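Phosphate transporter (Thermotoga maritima MSB8, PDB 6L85) probably imports inorganic phosphate across the cell membrane by coupling its uptake to that of sodium ions. Local coordinates at residues A28-A33 / L245-V250; Q40-A45 / L303-M308; F177-A182 / R322-D327; I183-S188 / T333-S338; R222-E227 / V235-K240. All blocks are in the same frame, centred on the assembly; numbering follows the deposited sequence.

How the contacts relate
All five contacts join helices of one chain. The first partners come early, at 28-33 and 40-45. Then follow 177-188, the local pair 222-227 and 235-240, then 245-250, 303-308, 322-327 and 333-338. Contacts 1 and 3 have centres about 10 Å apart. Centre to centre, contact 2 lies about 11 Å from contact 1; it touches it through Val31 on Ala41 and Cys248 on Ile44. Contacts 3 and 4 lie on the same two helices, 167-194 and 320-339, with centres about 13 Å apart. Contact 5 is about 27 Å from contact 4, centre to centre. Helix 231-258 serves contacts 1 and 5. Contacts 1 and 3 join helices 2-32, 231-258 and 320-339 at one sodium ion.

Contact 1: residues A28-A33 / L245-V250; sequences ATAVGA and LTSCYV. With NA (sodium ion), chain S.
Thr29 and Ser247 meet with no ring or amide plane between them, so this contact has no faces or edges of its own. Two hydroxyls come together round a sodium ion instead. The ion is bound by Thr29 OG1 at 2.6 Å and by Ser247 OG at 2.4 Å. The OG1-sodium-OG angle is about 82°, close to a right angle. Thr29 OG1 and Ser247 OG are 3.3 Å from each other; they are close because both bind the ion, and are not hydrogen-bonded. Thr29 sets OG1 between its backbone N and carbonyl carbon (chi1 50°), which turns the hydroxyl to the ion. Ala30 adds the remaining direct touch, its CB lying 3.6 Å from Ser247 OG. From the side of helix 231-258, the methyl CG2 of Thr246 also comes within 3.7 Å of the sodium.

Asp327 and Gln243 complete the site. Asp327 gives OD2, and Gln243 gives both its backbone O and its side-chain OE1. The ion therefore has five protein oxygens and a single carboxylate. Two hydroxyls from helices far apart in the sequence share one buried cation in this way. Besides the metal, a hydrogen bond from Ser247 OG to Ser26 O fixes the rotation of the hydroxyl and ties helix 231-258 to helix 2-32. Sodium binding probably strengthens this approach.

Contact 2: residues Q40-A45 / L303-M308; sequences QAALIA and LGQKVM
Met308 reaches Ala41 with its CG roughly anti to the backbone N (chi1 -156°). This throws the chain out from the short helix 304-311 toward helix 38-56. Gln305 gets to Ala42 by another route. Its CG stands beside the backbone N (chi1 -82°), and the chain then runs on extended.

Sulfur, not methyl, makes the methionine contact. Met308 SD lies 3.8 Å from Ala41 CB. Beyond it the CE methyl is almost eclipsed about the CG-SD bond (chi3 -18°), an unusual bend. At Gln305 the aliphatic part does the touching. Gln305 CG is 3.8 Å from Ala42 CB, and the amide carbon CD is 4.0 Å from the same methyl. Across this contact the amide adds just van der Waals contact. Its nitrogen NE2 is hydrogen-bonded to Phe301 O, at the end of helix 286-302.

The two alanine methyls both point at the other segment and offer a small surface. The backbones come close there, with Ala42 CA and Gln305 CA 6.9 Å apart. Met27 and Val31 of helix 2-32 pack on Ala41, and Met27 also touches Met308. Val300 lies against Ala42. On the outer side of helix 38-56, Leu43 touches Val216 of the second subunit.

No hydrogen bond crosses between the two segments. The side chain of Ala41 is about 9 Å from a bound sodium ion. The arrangement is van der Waals packing of a methionine and the aliphatic part of a glutamine on two alanines. It seats a short helix against a long one, as is common in membrane proteins.

Contact 3: residues F177-A182 / R322-D327; sequences FFISLA and RGFTVD. With NA (sodium ion), chain S.
Within 322-327, Phe324 makes the contact with 177-182, and it meets both Phe178 and Ile179. Its CG is anti to the backbone N (chi1 -178°), which sends the ring straight out from the helix. The ring presents its edge. Phe324 CZ lies 3.8 Å from Phe178 CB, near the ring plane. Further round the same edge, Phe324 CE1 is 4.0 Å from Ile179 CD1. The ring of Phe178 carries Phe177 CD2 over the centre of one face, 4.0 Å above its plane. Met153 of helix 129-162 touches both Phe178 and Phe324, and Phe239 packs edge-to-face with Phe324.

One turn further on comes Asp327, which serves a different partner. Its OD2 binds the sodium ion at 2.2 Å, while OD1 stays 4.1 Å from the ion, so the carboxylate binds through one oxygen. Thr29, Ser247 and Gln243 supply the other protein oxygens of the site.

Helix 320-339 thus has apolar and ionic roles on successive turns. Between 177-182 and 322-327 the contact is van der Waals packing at the Phe324 edge, with no hydrogen bond. The carboxylate of Asp327 probably balances the charge of the buried sodium.

Contact 4: residues I183-S188 / T333-S338; sequences IFTMIS and TVLLAS
Thr185, Met186 and Leu335 mark apolar helix-helix packing between two membrane helices, 167-194 and 320-339. A single branch carries it. Leu335 CD1 lies 3.7 Å from Met186 CG and 4.1 Å from Thr185 CG2. The Leu335 and Met186 side chains lie nearly perpendicular, so the leucine methyl meets the base of the methionine chain. Beyond CG the methionine turns off from the leucine. Leu335 and Thr185 lie alongside, pointing opposite ways.

The leucine first torsion is off a staggered position (chi1 -104°), which suggests some strain in holding CD1 at this spot. Thr185 turns its CG2 methyl, anti to the backbone N, to the leucine. Its hydroxyl is used within its own helix, where OG1 is hydrogen-bonded to Leu181 O. Tyr249 of helix 231-258 touches Thr185, Met186 and Leu335, and so fills in one side of the contact. A dodecyl maltoside molecule touches Ile187, consistent with a lipid-facing side of helix 167-194.

Two serines bond back to their own helices, a common way to satisfy hydroxyls in membrane helices. Ser188 OG donates to Phe184 O at 2.7 Å, from the opposite face of the carbonyl plane to Ser188 N. The same Ser188 OG stands 3.8 Å above the Phe184 ring, toward its rim. On the other helix, Ser338 OG bonds to Asn257 ND2, whose residue belongs to another sodium site, and donates to Val334 O at 3.0 Å from 36° out of the carbonyl plane.

Contact 5: residues R222-E227 / V235-K240; sequences RKLINE and VENVFK
Val238 overlaps both Leu224 and Ile225 with one methyl, CG2, in a helical hairpin. Helix 199-224 comes up to the turn and helix 231-258 leads away from it. Val238 CG2 lies 3.4 Å from Ile225 CD1, a tight fit, and 3.8 Å from Leu224 CB. The valine and leucine side chains run side by side with their ends turned opposite ways. With Ile225 CG1 roughly anti to the backbone N (chi1 -153°), CD1 is carried across to the second helix. There the same Ile225 CD1 also approaches the backbone N of Val235, at 4.0 Å.

Asn237 stands next to this cluster, set nearly perpendicular to Leu224. No hydrogen bond joins the two segments, so the packing is by van der Waals contact. The backbones are close, with Leu224 CA and Val238 CA 6.1 Å apart.

The chain reverses just after Leu224. Residues Leu224 to Glu227 form a type I beta turn, closed by the bond from Glu227 N to Leu224 O at 3.0 Å. Around the hairpin, Ile175 of helix 167-194 packs on Val238, and Lys168 and Ser171 lie against Ile225. Val161 and Phe162 of helix 129-162 touch Val235. The amide nitrogen of Asn237 lies beside the leucine branch, with Asn237 ND2 3.7 Å from Leu224 CD1.

Contact 1: residues A28-A33 / L245-V250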
# COMPACT_ATOMS: atom_id res chain seq x y z
N ALA B 28 13.85 -16.02 4.62
CA ALA B 28 14.34 -17.28 5.17
C ALA B 28 13.77 -17.56 6.56
O ALA B 28 13.55 -18.72 6.89
CB ALA B 28 15.87 -17.29 5.21
N THR B 29 13.54 -16.54 7.37
CA THR B 29 12.92 -16.77 8.67
C THR B 29 11.54 -17.42 8.51
O THR B 29 11.25 -18.44 9.15
CB THR B 29 12.80 -15.45 9.45
OG1 THR B 29 12.21 -14.46 8.61
CG2 THR B 29 14.18 -14.95 9.91
N ALA B 30 10.69 -16.85 7.64
CA ALA B 30 9.33 -17.35 7.45
C ALA B 30 9.34 -18.72 6.78
O ALA B 30 8.52 -19.58 7.12
CB ALA B 30 8.50 -16.35 6.62
N VAL B 31 10.24 -18.93 5.82
CA VAL B 31 10.30 -20.21 5.12
C VAL B 31 10.84 -21.29 6.04
O VAL B 31 10.37 -22.44 6.02
CB VAL B 31 11.15 -20.08 3.85
CG1 VAL B 31 11.48 -21.47 3.33
CG2 VAL B 31 10.41 -19.29 2.78
N GLY B 32 11.84 -20.96 6.87
CA GLY B 32 12.46 -21.95 7.73
C GLY B 32 11.57 -22.40 8.88
O GLY B 32 11.67 -23.54 9.33
N ALA B 33 10.72 -21.51 9.38
CA ALA B 33 9.70 -21.90 10.34
C ALA B 33 8.50 -22.57 9.68
O ALA B 33 7.52 -22.87 10.37
CB ALA B 33 9.24 -20.66 11.13
N LEU B 245 4.32 -11.08 8.40
CA LEU B 245 4.24 -9.64 8.25
C LEU B 245 5.62 -9.02 8.39
O LEU B 245 6.02 -8.14 7.61
CB LEU B 245 3.30 -9.06 9.31
CG LEU B 245 1.81 -9.45 9.22
CD1 LEU B 245 1.00 -8.71 10.27
CD2 LEU B 245 1.27 -9.16 7.83
N THR B 246 6.36 -9.49 9.38
CA THR B 246 7.68 -8.93 9.62
C THR B 246 8.66 -9.29 8.48
O THR B 246 9.55 -8.50 8.14
CB THR B 246 8.12 -9.37 11.03
OG1 THR B 246 9.03 -8.42 11.56
CG2 THR B 246 8.73 -10.76 11.04
N SER B 247 8.43 -10.42 7.80
CA SER B 247 9.22 -10.70 6.60
C SER B 247 8.89 -9.72 5.47
O SER B 247 9.78 -9.30 4.71
CB SER B 247 8.96 -12.13 6.13
OG SER B 247 9.89 -13.02 6.73
N CYS B 248 7.60 -9.35 5.34
CA CYS B 248 7.23 -8.32 4.37
C CYS B 248 7.93 -7.00 4.68
O CYS B 248 8.37 -6.28 3.77
CB CYS B 248 5.71 -8.07 4.40
SG CYS B 248 4.67 -9.44 3.90
N TYR B 249 7.96 -6.65 5.96
CA TYR B 249 8.65 -5.44 6.40
C TYR B 249 10.11 -5.46 5.96
O TYR B 249 10.63 -4.46 5.40
CB TYR B 249 8.50 -5.34 7.93
CG TYR B 249 9.03 -4.09 8.61
CD1 TYR B 249 9.10 -2.87 7.95
CD2 TYR B 249 9.46 -4.15 9.93
CE1 TYR B 249 9.58 -1.74 8.60
CE2 TYR B 249 9.95 -3.03 10.58
CZ TYR B 249 10.01 -1.82 9.91
OH TYR B 249 10.49 -0.71 10.57
N VAL B 250 10.78 -6.61 6.10
CA VAL B 250 12.17 -6.67 5.65
C VAL B 250 12.26 -6.52 4.13
O VAL B 250 13.13 -5.81 3.63
CB VAL B 250 12.89 -7.96 6.11
CG1 VAL B 250 14.35 -7.93 5.68
CG2 VAL B 250 12.83 -8.11 7.60
NA NA S . 9.71 -13.74 9.03

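Contact 2: residues Q40-A45 / L303-M308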
# COMPACT_ATOMS: atom_id res chain seq x y z
N GLN B 40 5.31 -19.13 -2.17
CA GLN B 40 4.56 -18.02 -1.59
C GLN B 40 5.50 -16.90 -1.18
O GLN B 40 5.22 -15.72 -1.41
CB GLN B 40 3.75 -18.50 -0.38
CG GLN B 40 2.75 -19.60 -0.68
CD GLN B 40 2.04 -20.08 0.58
OE1 GLN B 40 2.66 -20.42 1.58
NE2 GLN B 40 0.71 -20.11 0.52
N ALA B 41 6.60 -17.26 -0.51
CA ALA B 41 7.59 -16.28 -0.10
C ALA B 41 8.05 -15.46 -1.29
O ALA B 41 8.15 -14.23 -1.21
CB ALA B 41 8.79 -16.96 0.58
N ALA B 42 8.28 -16.12 -2.42
CA ALA B 42 8.74 -15.42 -3.62
C ALA B 42 7.68 -14.43 -4.13
O ALA B 42 8.01 -13.29 -4.47
CB ALA B 42 9.13 -16.42 -4.70
N LEU B 43 6.41 -14.85 -4.17
CA LEU B 43 5.37 -13.94 -4.70
C LEU B 43 5.18 -12.72 -3.80
O LEU B 43 5.07 -11.56 -4.28
CB LEU B 43 4.06 -14.71 -4.87
CG LEU B 43 4.11 -15.83 -5.91
CD1 LEU B 43 2.86 -16.77 -5.85
CD2 LEU B 43 4.32 -15.28 -7.31
N ILE B 44 5.13 -12.96 -2.48
CA ILE B 44 5.03 -11.85 -1.53
C ILE B 44 6.20 -10.90 -1.71
O ILE B 44 6.02 -9.67 -1.82
CB ILE B 44 4.96 -12.38 -0.09
CG1 ILE B 44 3.82 -13.37 0.09
CG2 ILE B 44 4.81 -11.22 0.89
CD1 ILE B 44 3.75 -13.96 1.48
N ALA B 45 7.43 -11.44 -1.75
CA ALA B 45 8.61 -10.59 -1.86
C ALA B 45 8.58 -9.80 -3.15
O ALA B 45 9.00 -8.64 -3.18
CB ALA B 45 9.89 -11.42 -1.79
N LEU B 303 15.25 -16.87 -9.63
CA LEU B 303 16.52 -17.43 -9.21
C LEU B 303 16.66 -17.49 -7.69
O LEU B 303 17.35 -18.37 -7.17
CB LEU B 303 17.67 -16.65 -9.86
CG LEU B 303 19.08 -17.16 -9.60
CD1 LEU B 303 19.18 -18.67 -9.86
CD2 LEU B 303 20.10 -16.38 -10.45
N GLY B 304 16.02 -16.57 -6.97
CA GLY B 304 16.15 -16.54 -5.52
C GLY B 304 15.55 -17.74 -4.85
O GLY B 304 15.90 -18.06 -3.70
N GLN B 305 14.70 -18.47 -5.59
CA GLN B 305 13.97 -19.63 -5.13
C GLN B 305 14.94 -20.80 -5.03
O GLN B 305 14.52 -21.97 -5.10
CB GLN B 305 12.81 -19.95 -6.10
CG GLN B 305 11.52 -19.12 -5.90
CD GLN B 305 10.25 -19.79 -6.48
OE1 GLN B 305 9.67 -20.69 -5.86
NE2 GLN B 305 9.80 -19.33 -7.64
N LYS B 306 16.24 -20.50 -4.95
CA LYS B 306 17.28 -21.49 -4.67
C LYS B 306 18.09 -21.17 -3.42
O LYS B 306 18.11 -21.98 -2.48
CB LYS B 306 18.19 -21.64 -5.90
CG LYS B 306 17.59 -22.55 -7.00
CD LYS B 306 16.54 -21.83 -7.85
CE LYS B 306 15.88 -22.79 -8.84
NZ LYS B 306 14.83 -23.66 -8.20
N VAL B 307 18.71 -19.99 -3.33
CA VAL B 307 19.50 -19.62 -2.15
C VAL B 307 18.61 -19.36 -0.93
O VAL B 307 19.08 -19.46 0.22
CB VAL B 307 20.38 -18.42 -2.53
CG1 VAL B 307 19.53 -17.38 -3.24
CG2 VAL B 307 21.11 -17.81 -1.32
N MET B 308 17.33 -19.05 -1.16
CA MET B 308 16.40 -18.91 -0.04
C MET B 308 16.29 -20.21 0.76
O MET B 308 16.46 -20.21 1.99
CB MET B 308 15.03 -18.47 -0.56
CG MET B 308 14.16 -17.76 0.44
SD MET B 308 12.51 -17.46 -0.22
CE MET B 308 12.70 -17.64 -2.01

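Contact 3: residues F177-A182 / R322-D327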
# COMPACT_ATOMS: atom_id res chain seq x y z
N PHE B 177 1.55 -4.19 18.93
CA PHE B 177 2.37 -3.01 19.14
C PHE B 177 3.53 -2.96 18.15
O PHE B 177 3.81 -1.91 17.56
CB PHE B 177 2.89 -2.96 20.57
CG PHE B 177 3.91 -1.90 20.77
CD1 PHE B 177 3.52 -0.58 20.91
CD2 PHE B 177 5.26 -2.21 20.74
CE1 PHE B 177 4.46 0.42 21.07
CE2 PHE B 177 6.21 -1.22 20.88
CZ PHE B 177 5.81 0.10 21.05
N PHE B 178 4.21 -4.08 17.92
CA PHE B 178 5.36 -4.01 17.03
C PHE B 178 4.96 -3.89 15.56
O PHE B 178 5.62 -3.17 14.81
CB PHE B 178 6.28 -5.22 17.25
CG PHE B 178 7.14 -5.11 18.48
CD1 PHE B 178 8.28 -4.32 18.48
CD2 PHE B 178 6.80 -5.79 19.65
CE1 PHE B 178 9.08 -4.21 19.61
CE2 PHE B 178 7.58 -5.68 20.79
CZ PHE B 178 8.73 -4.89 20.78
N ILE B 179 3.90 -4.58 15.13
CA ILE B 179 3.40 -4.39 13.76
C ILE B 179 3.06 -2.91 13.53
O ILE B 179 3.41 -2.33 12.49
CB ILE B 179 2.19 -5.29 13.49
CG1 ILE B 179 2.55 -6.75 13.77
CG2 ILE B 179 1.74 -5.18 12.04
CD1 ILE B 179 3.65 -7.23 12.89
N SER B 180 2.41 -2.29 14.52
CA SER B 180 2.06 -0.87 14.45
C SER B 180 3.28 0.03 14.44
O SER B 180 3.29 1.07 13.77
CB SER B 180 1.17 -0.50 15.64
OG SER B 180 -0.02 -1.25 15.54
N LEU B 181 4.31 -0.32 15.21
CA LEU B 181 5.55 0.45 15.15
C LEU B 181 6.18 0.39 13.75
O LEU B 181 6.70 1.39 13.23
CB LEU B 181 6.52 -0.08 16.20
CG LEU B 181 7.71 0.77 16.58
CD1 LEU B 181 7.22 2.14 17.02
CD2 LEU B 181 8.49 0.06 17.69
N ALA B 182 6.17 -0.80 13.15
CA ALA B 182 6.71 -0.95 11.80
C ALA B 182 5.97 -0.06 10.80
O ALA B 182 6.59 0.66 10.00
CB ALA B 182 6.62 -2.42 11.39
N ARG B 322 11.88 -15.41 17.79
CA ARG B 322 13.19 -14.90 17.41
C ARG B 322 13.23 -14.46 15.95
O ARG B 322 13.88 -13.46 15.64
CB ARG B 322 14.27 -15.94 17.68
CG ARG B 322 14.66 -16.03 19.15
CD ARG B 322 15.86 -16.93 19.37
NE ARG B 322 16.31 -16.84 20.76
CZ ARG B 322 15.71 -17.46 21.77
NH1 ARG B 322 14.66 -18.23 21.56
NH2 ARG B 322 16.18 -17.30 23.00
N GLY B 323 12.59 -15.22 15.05
CA GLY B 323 12.53 -14.80 13.66
C GLY B 323 11.78 -13.49 13.49
O GLY B 323 12.21 -12.61 12.75
N PHE B 324 10.65 -13.35 14.18
CA PHE B 324 9.94 -12.08 14.30
C PHE B 324 10.87 -10.95 14.71
O PHE B 324 10.89 -9.88 14.08
CB PHE B 324 8.80 -12.25 15.32
CG PHE B 324 7.93 -11.02 15.50
CD1 PHE B 324 6.81 -10.83 14.71
CD2 PHE B 324 8.22 -10.09 16.50
CE1 PHE B 324 5.98 -9.72 14.89
CE2 PHE B 324 7.40 -8.99 16.69
CZ PHE B 324 6.28 -8.80 15.87
N THR B 325 11.65 -11.16 15.78
CA THR B 325 12.56 -10.13 16.30
C THR B 325 13.68 -9.81 15.31
O THR B 325 14.04 -8.64 15.12
CB THR B 325 13.13 -10.60 17.65
OG1 THR B 325 12.06 -10.67 18.61
CG2 THR B 325 14.21 -9.64 18.19
N VAL B 326 14.25 -10.83 14.67
CA VAL B 326 15.34 -10.65 13.72
C VAL B 326 14.87 -9.81 12.54
O VAL B 326 15.55 -8.87 12.10
CB VAL B 326 15.86 -12.02 13.24
CG1 VAL B 326 16.66 -11.90 11.93
CG2 VAL B 326 16.68 -12.68 14.34
N ASP B 327 13.69 -10.14 12.01
CA ASP B 327 13.14 -9.39 10.89
C ASP B 327 12.84 -7.95 11.28
O ASP B 327 13.21 -7.01 10.56
CB ASP B 327 11.86 -10.04 10.39
CG ASP B 327 12.11 -11.36 9.71
OD1 ASP B 327 13.25 -11.62 9.28
OD2 ASP B 327 11.13 -12.14 9.58
NA NA S . 9.71 -13.74 9.03

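Contact 4: residues I183-S188 / T333-S338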
# COMPACT_ATOMS: atom_id res chain seq x y z
N ILE B 183 4.64 -0.10 10.84
CA ILE B 183 3.81 0.73 9.97
C ILE B 183 4.05 2.22 10.22
O ILE B 183 4.16 3.01 9.28
CB ILE B 183 2.33 0.33 10.17
CG1 ILE B 183 2.00 -0.86 9.29
CG2 ILE B 183 1.41 1.48 9.85
CD1 ILE B 183 1.98 -0.47 7.81
N PHE B 184 4.13 2.62 11.50
CA PHE B 184 4.43 4.01 11.81
C PHE B 184 5.74 4.44 11.17
O PHE B 184 5.84 5.55 10.62
CB PHE B 184 4.51 4.25 13.32
CG PHE B 184 5.09 5.61 13.67
CD1 PHE B 184 4.28 6.72 13.78
CD2 PHE B 184 6.46 5.77 13.86
CE1 PHE B 184 4.80 7.96 14.08
CE2 PHE B 184 6.99 7.01 14.14
CZ PHE B 184 6.15 8.11 14.26
N THR B 185 6.75 3.58 11.24
CA THR B 185 8.05 3.94 10.67
C THR B 185 7.97 4.09 9.16
O THR B 185 8.43 5.10 8.59
CB THR B 185 9.09 2.87 11.07
OG1 THR B 185 9.10 2.73 12.50
CG2 THR B 185 10.48 3.28 10.63
N MET B 186 7.37 3.11 8.48
CA MET B 186 7.27 3.16 7.02
C MET B 186 6.50 4.40 6.57
O MET B 186 6.95 5.13 5.68
CB MET B 186 6.59 1.90 6.49
CG MET B 186 7.37 0.61 6.74
SD MET B 186 6.60 -0.84 5.95
CE MET B 186 5.37 -1.27 7.15
N ILE B 187 5.35 4.67 7.19
CA ILE B 187 4.50 5.76 6.76
C ILE B 187 5.14 7.11 7.06
O ILE B 187 5.21 7.99 6.19
CB ILE B 187 3.11 5.63 7.41
CG1 ILE B 187 2.41 4.35 6.93
CG2 ILE B 187 2.26 6.89 7.15
CD1 ILE B 187 2.13 4.32 5.48
N SER B 188 5.60 7.31 8.30
CA SER B 188 6.18 8.61 8.65
C SER B 188 7.39 8.91 7.78
O SER B 188 7.53 10.04 7.30
CB SER B 188 6.55 8.65 10.13
OG SER B 188 7.52 7.67 10.43
N THR B 333 16.61 -1.24 11.06
CA THR B 333 17.96 -0.75 10.78
C THR B 333 18.07 -0.28 9.33
O THR B 333 18.60 0.80 9.05
CB THR B 333 18.98 -1.86 11.06
OG1 THR B 333 18.82 -2.31 12.41
CG2 THR B 333 20.41 -1.34 10.87
N VAL B 334 17.55 -1.09 8.40
CA VAL B 334 17.76 -0.84 6.98
C VAL B 334 16.95 0.37 6.53
O VAL B 334 17.44 1.19 5.75
CB VAL B 334 17.42 -2.12 6.18
CG1 VAL B 334 17.28 -1.81 4.66
CG2 VAL B 334 18.47 -3.21 6.42
N LEU B 335 15.73 0.52 7.04
CA LEU B 335 14.90 1.68 6.71
C LEU B 335 15.51 2.96 7.24
O LEU B 335 15.49 4.00 6.57
CB LEU B 335 13.48 1.51 7.27
CG LEU B 335 12.33 1.13 6.35
CD1 LEU B 335 10.99 1.31 7.04
CD2 LEU B 335 12.35 1.90 5.02
N LEU B 336 16.04 2.93 8.47
CA LEU B 336 16.64 4.16 8.98
C LEU B 336 17.89 4.53 8.18
O LEU B 336 18.08 5.69 7.82
CB LEU B 336 16.92 4.03 10.48
CG LEU B 336 15.66 3.89 11.35
CD1 LEU B 336 15.98 3.30 12.74
CD2 LEU B 336 14.89 5.22 11.47
N ALA B 337 18.72 3.53 7.86
CA ALA B 337 19.83 3.78 6.95
C ALA B 337 19.36 4.41 5.64
O ALA B 337 19.97 5.36 5.15
CB ALA B 337 20.57 2.47 6.66
N SER B 338 18.27 3.88 5.06
CA SER B 338 17.74 4.42 3.81
C SER B 338 17.32 5.88 3.97
O SER B 338 17.56 6.70 3.08
CB SER B 338 16.55 3.59 3.33
OG SER B 338 16.94 2.28 2.95

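Contact 5: residues R222-E227 / V235-K240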
# COMPACT_ATOMS: atom_id res chain seq x y z
N ARG B 222 -6.14 -11.94 18.91
CA ARG B 222 -7.14 -12.50 19.82
C ARG B 222 -7.73 -13.77 19.24
O ARG B 222 -7.91 -14.77 19.95
CB ARG B 222 -8.27 -11.50 20.07
CG ARG B 222 -7.97 -10.46 21.11
CD ARG B 222 -9.13 -9.48 21.17
NE ARG B 222 -10.18 -9.92 22.08
CZ ARG B 222 -11.30 -10.52 21.71
NH1 ARG B 222 -11.54 -10.78 20.42
NH2 ARG B 222 -12.20 -10.88 22.63
N LYS B 223 -8.06 -13.76 17.95
CA LYS B 223 -8.54 -14.98 17.32
C LYS B 223 -7.49 -16.09 17.37
O LYS B 223 -7.75 -17.20 17.86
CB LYS B 223 -8.96 -14.69 15.88
CG LYS B 223 -9.76 -15.78 15.24
CD LYS B 223 -11.23 -15.40 15.18
CE LYS B 223 -12.11 -16.64 15.21
NZ LYS B 223 -13.49 -16.24 15.59
N LEU B 224 -6.28 -15.80 16.87
CA LEU B 224 -5.26 -16.84 16.70
C LEU B 224 -4.86 -17.48 18.02
O LEU B 224 -4.58 -18.68 18.09
CB LEU B 224 -4.03 -16.23 16.04
CG LEU B 224 -3.14 -17.10 15.17
CD1 LEU B 224 -3.96 -18.17 14.49
CD2 LEU B 224 -2.45 -16.21 14.15
N ILE B 225 -4.80 -16.69 19.08
CA ILE B 225 -4.30 -17.14 20.36
C ILE B 225 -5.18 -18.23 20.97
O ILE B 225 -4.74 -18.91 21.90
CB ILE B 225 -4.15 -15.91 21.29
CG1 ILE B 225 -3.07 -16.14 22.34
CG2 ILE B 225 -5.49 -15.56 21.92
CD1 ILE B 225 -1.74 -16.55 21.76
N ASN B 226 -6.39 -18.41 20.44
CA ASN B 226 -7.35 -19.41 20.90
C ASN B 226 -7.22 -20.75 20.18
O ASN B 226 -7.98 -21.66 20.50
CB ASN B 226 -8.78 -18.91 20.70
CG ASN B 226 -9.11 -17.71 21.57
OD1 ASN B 226 -8.50 -17.50 22.62
ND2 ASN B 226 -10.09 -16.90 21.13
N GLU B 227 -6.30 -20.90 19.23
CA GLU B 227 -6.21 -22.15 18.48
C GLU B 227 -5.42 -23.23 19.21
O GLU B 227 -5.57 -24.41 18.87
CB GLU B 227 -5.59 -21.91 17.10
CG GLU B 227 -6.41 -21.01 16.20
CD GLU B 227 -6.24 -21.35 14.72
OE1 GLU B 227 -6.24 -22.56 14.38
OE2 GLU B 227 -6.10 -20.42 13.91
N VAL B 235 1.43 -18.97 21.92
CA VAL B 235 2.19 -17.75 21.67
C VAL B 235 3.12 -17.94 20.47
O VAL B 235 3.22 -17.06 19.61
CB VAL B 235 2.96 -17.33 22.93
CG1 VAL B 235 3.98 -16.23 22.60
CG2 VAL B 235 1.98 -16.88 24.01
N GLU B 236 3.79 -19.09 20.38
CA GLU B 236 4.65 -19.31 19.23
C GLU B 236 3.85 -19.43 17.95
O GLU B 236 4.34 -19.04 16.89
CB GLU B 236 5.53 -20.53 19.43
CG GLU B 236 6.66 -20.26 20.42
CD GLU B 236 7.70 -19.24 19.90
OE1 GLU B 236 8.11 -19.36 18.73
OE2 GLU B 236 8.11 -18.35 20.68
N ASN B 237 2.62 -19.94 18.03
CA ASN B 237 1.78 -20.01 16.84
C ASN B 237 1.42 -18.61 16.34
O ASN B 237 1.45 -18.33 15.13
CB ASN B 237 0.53 -20.83 17.19
CG ASN B 237 -0.32 -21.10 15.99
OD1 ASN B 237 0.13 -21.75 15.04
ND2 ASN B 237 -1.55 -20.59 16.01
N VAL B 238 1.11 -17.71 17.28
CA VAL B 238 0.83 -16.33 16.91
C VAL B 238 2.07 -15.65 16.32
O VAL B 238 1.99 -14.96 15.30
CB VAL B 238 0.28 -15.57 18.14
CG1 VAL B 238 0.22 -14.11 17.87
CG2 VAL B 238 -1.11 -16.08 18.45
N PHE B 239 3.24 -15.84 16.94
CA PHE B 239 4.46 -15.31 16.35
C PHE B 239 4.73 -15.91 14.98
O PHE B 239 5.26 -15.23 14.10
CB PHE B 239 5.66 -15.55 17.26
CG PHE B 239 5.85 -14.49 18.29
CD1 PHE B 239 6.25 -13.21 17.93
CD2 PHE B 239 5.60 -14.76 19.62
CE1 PHE B 239 6.42 -12.23 18.89
CE2 PHE B 239 5.77 -13.78 20.59
CZ PHE B 239 6.17 -12.51 20.22
N LYS B 240 4.36 -17.18 14.79
CA LYS B 240 4.59 -17.84 13.51
C LYS B 240 3.81 -17.16 12.40
O LYS B 240 4.30 -17.03 11.27
CB LYS B 240 4.17 -19.30 13.60
CG LYS B 240 4.21 -20.02 12.29
CD LYS B 240 3.63 -21.41 12.42
CE LYS B 240 4.27 -22.36 11.45
NZ LYS B 240 3.60 -23.68 11.52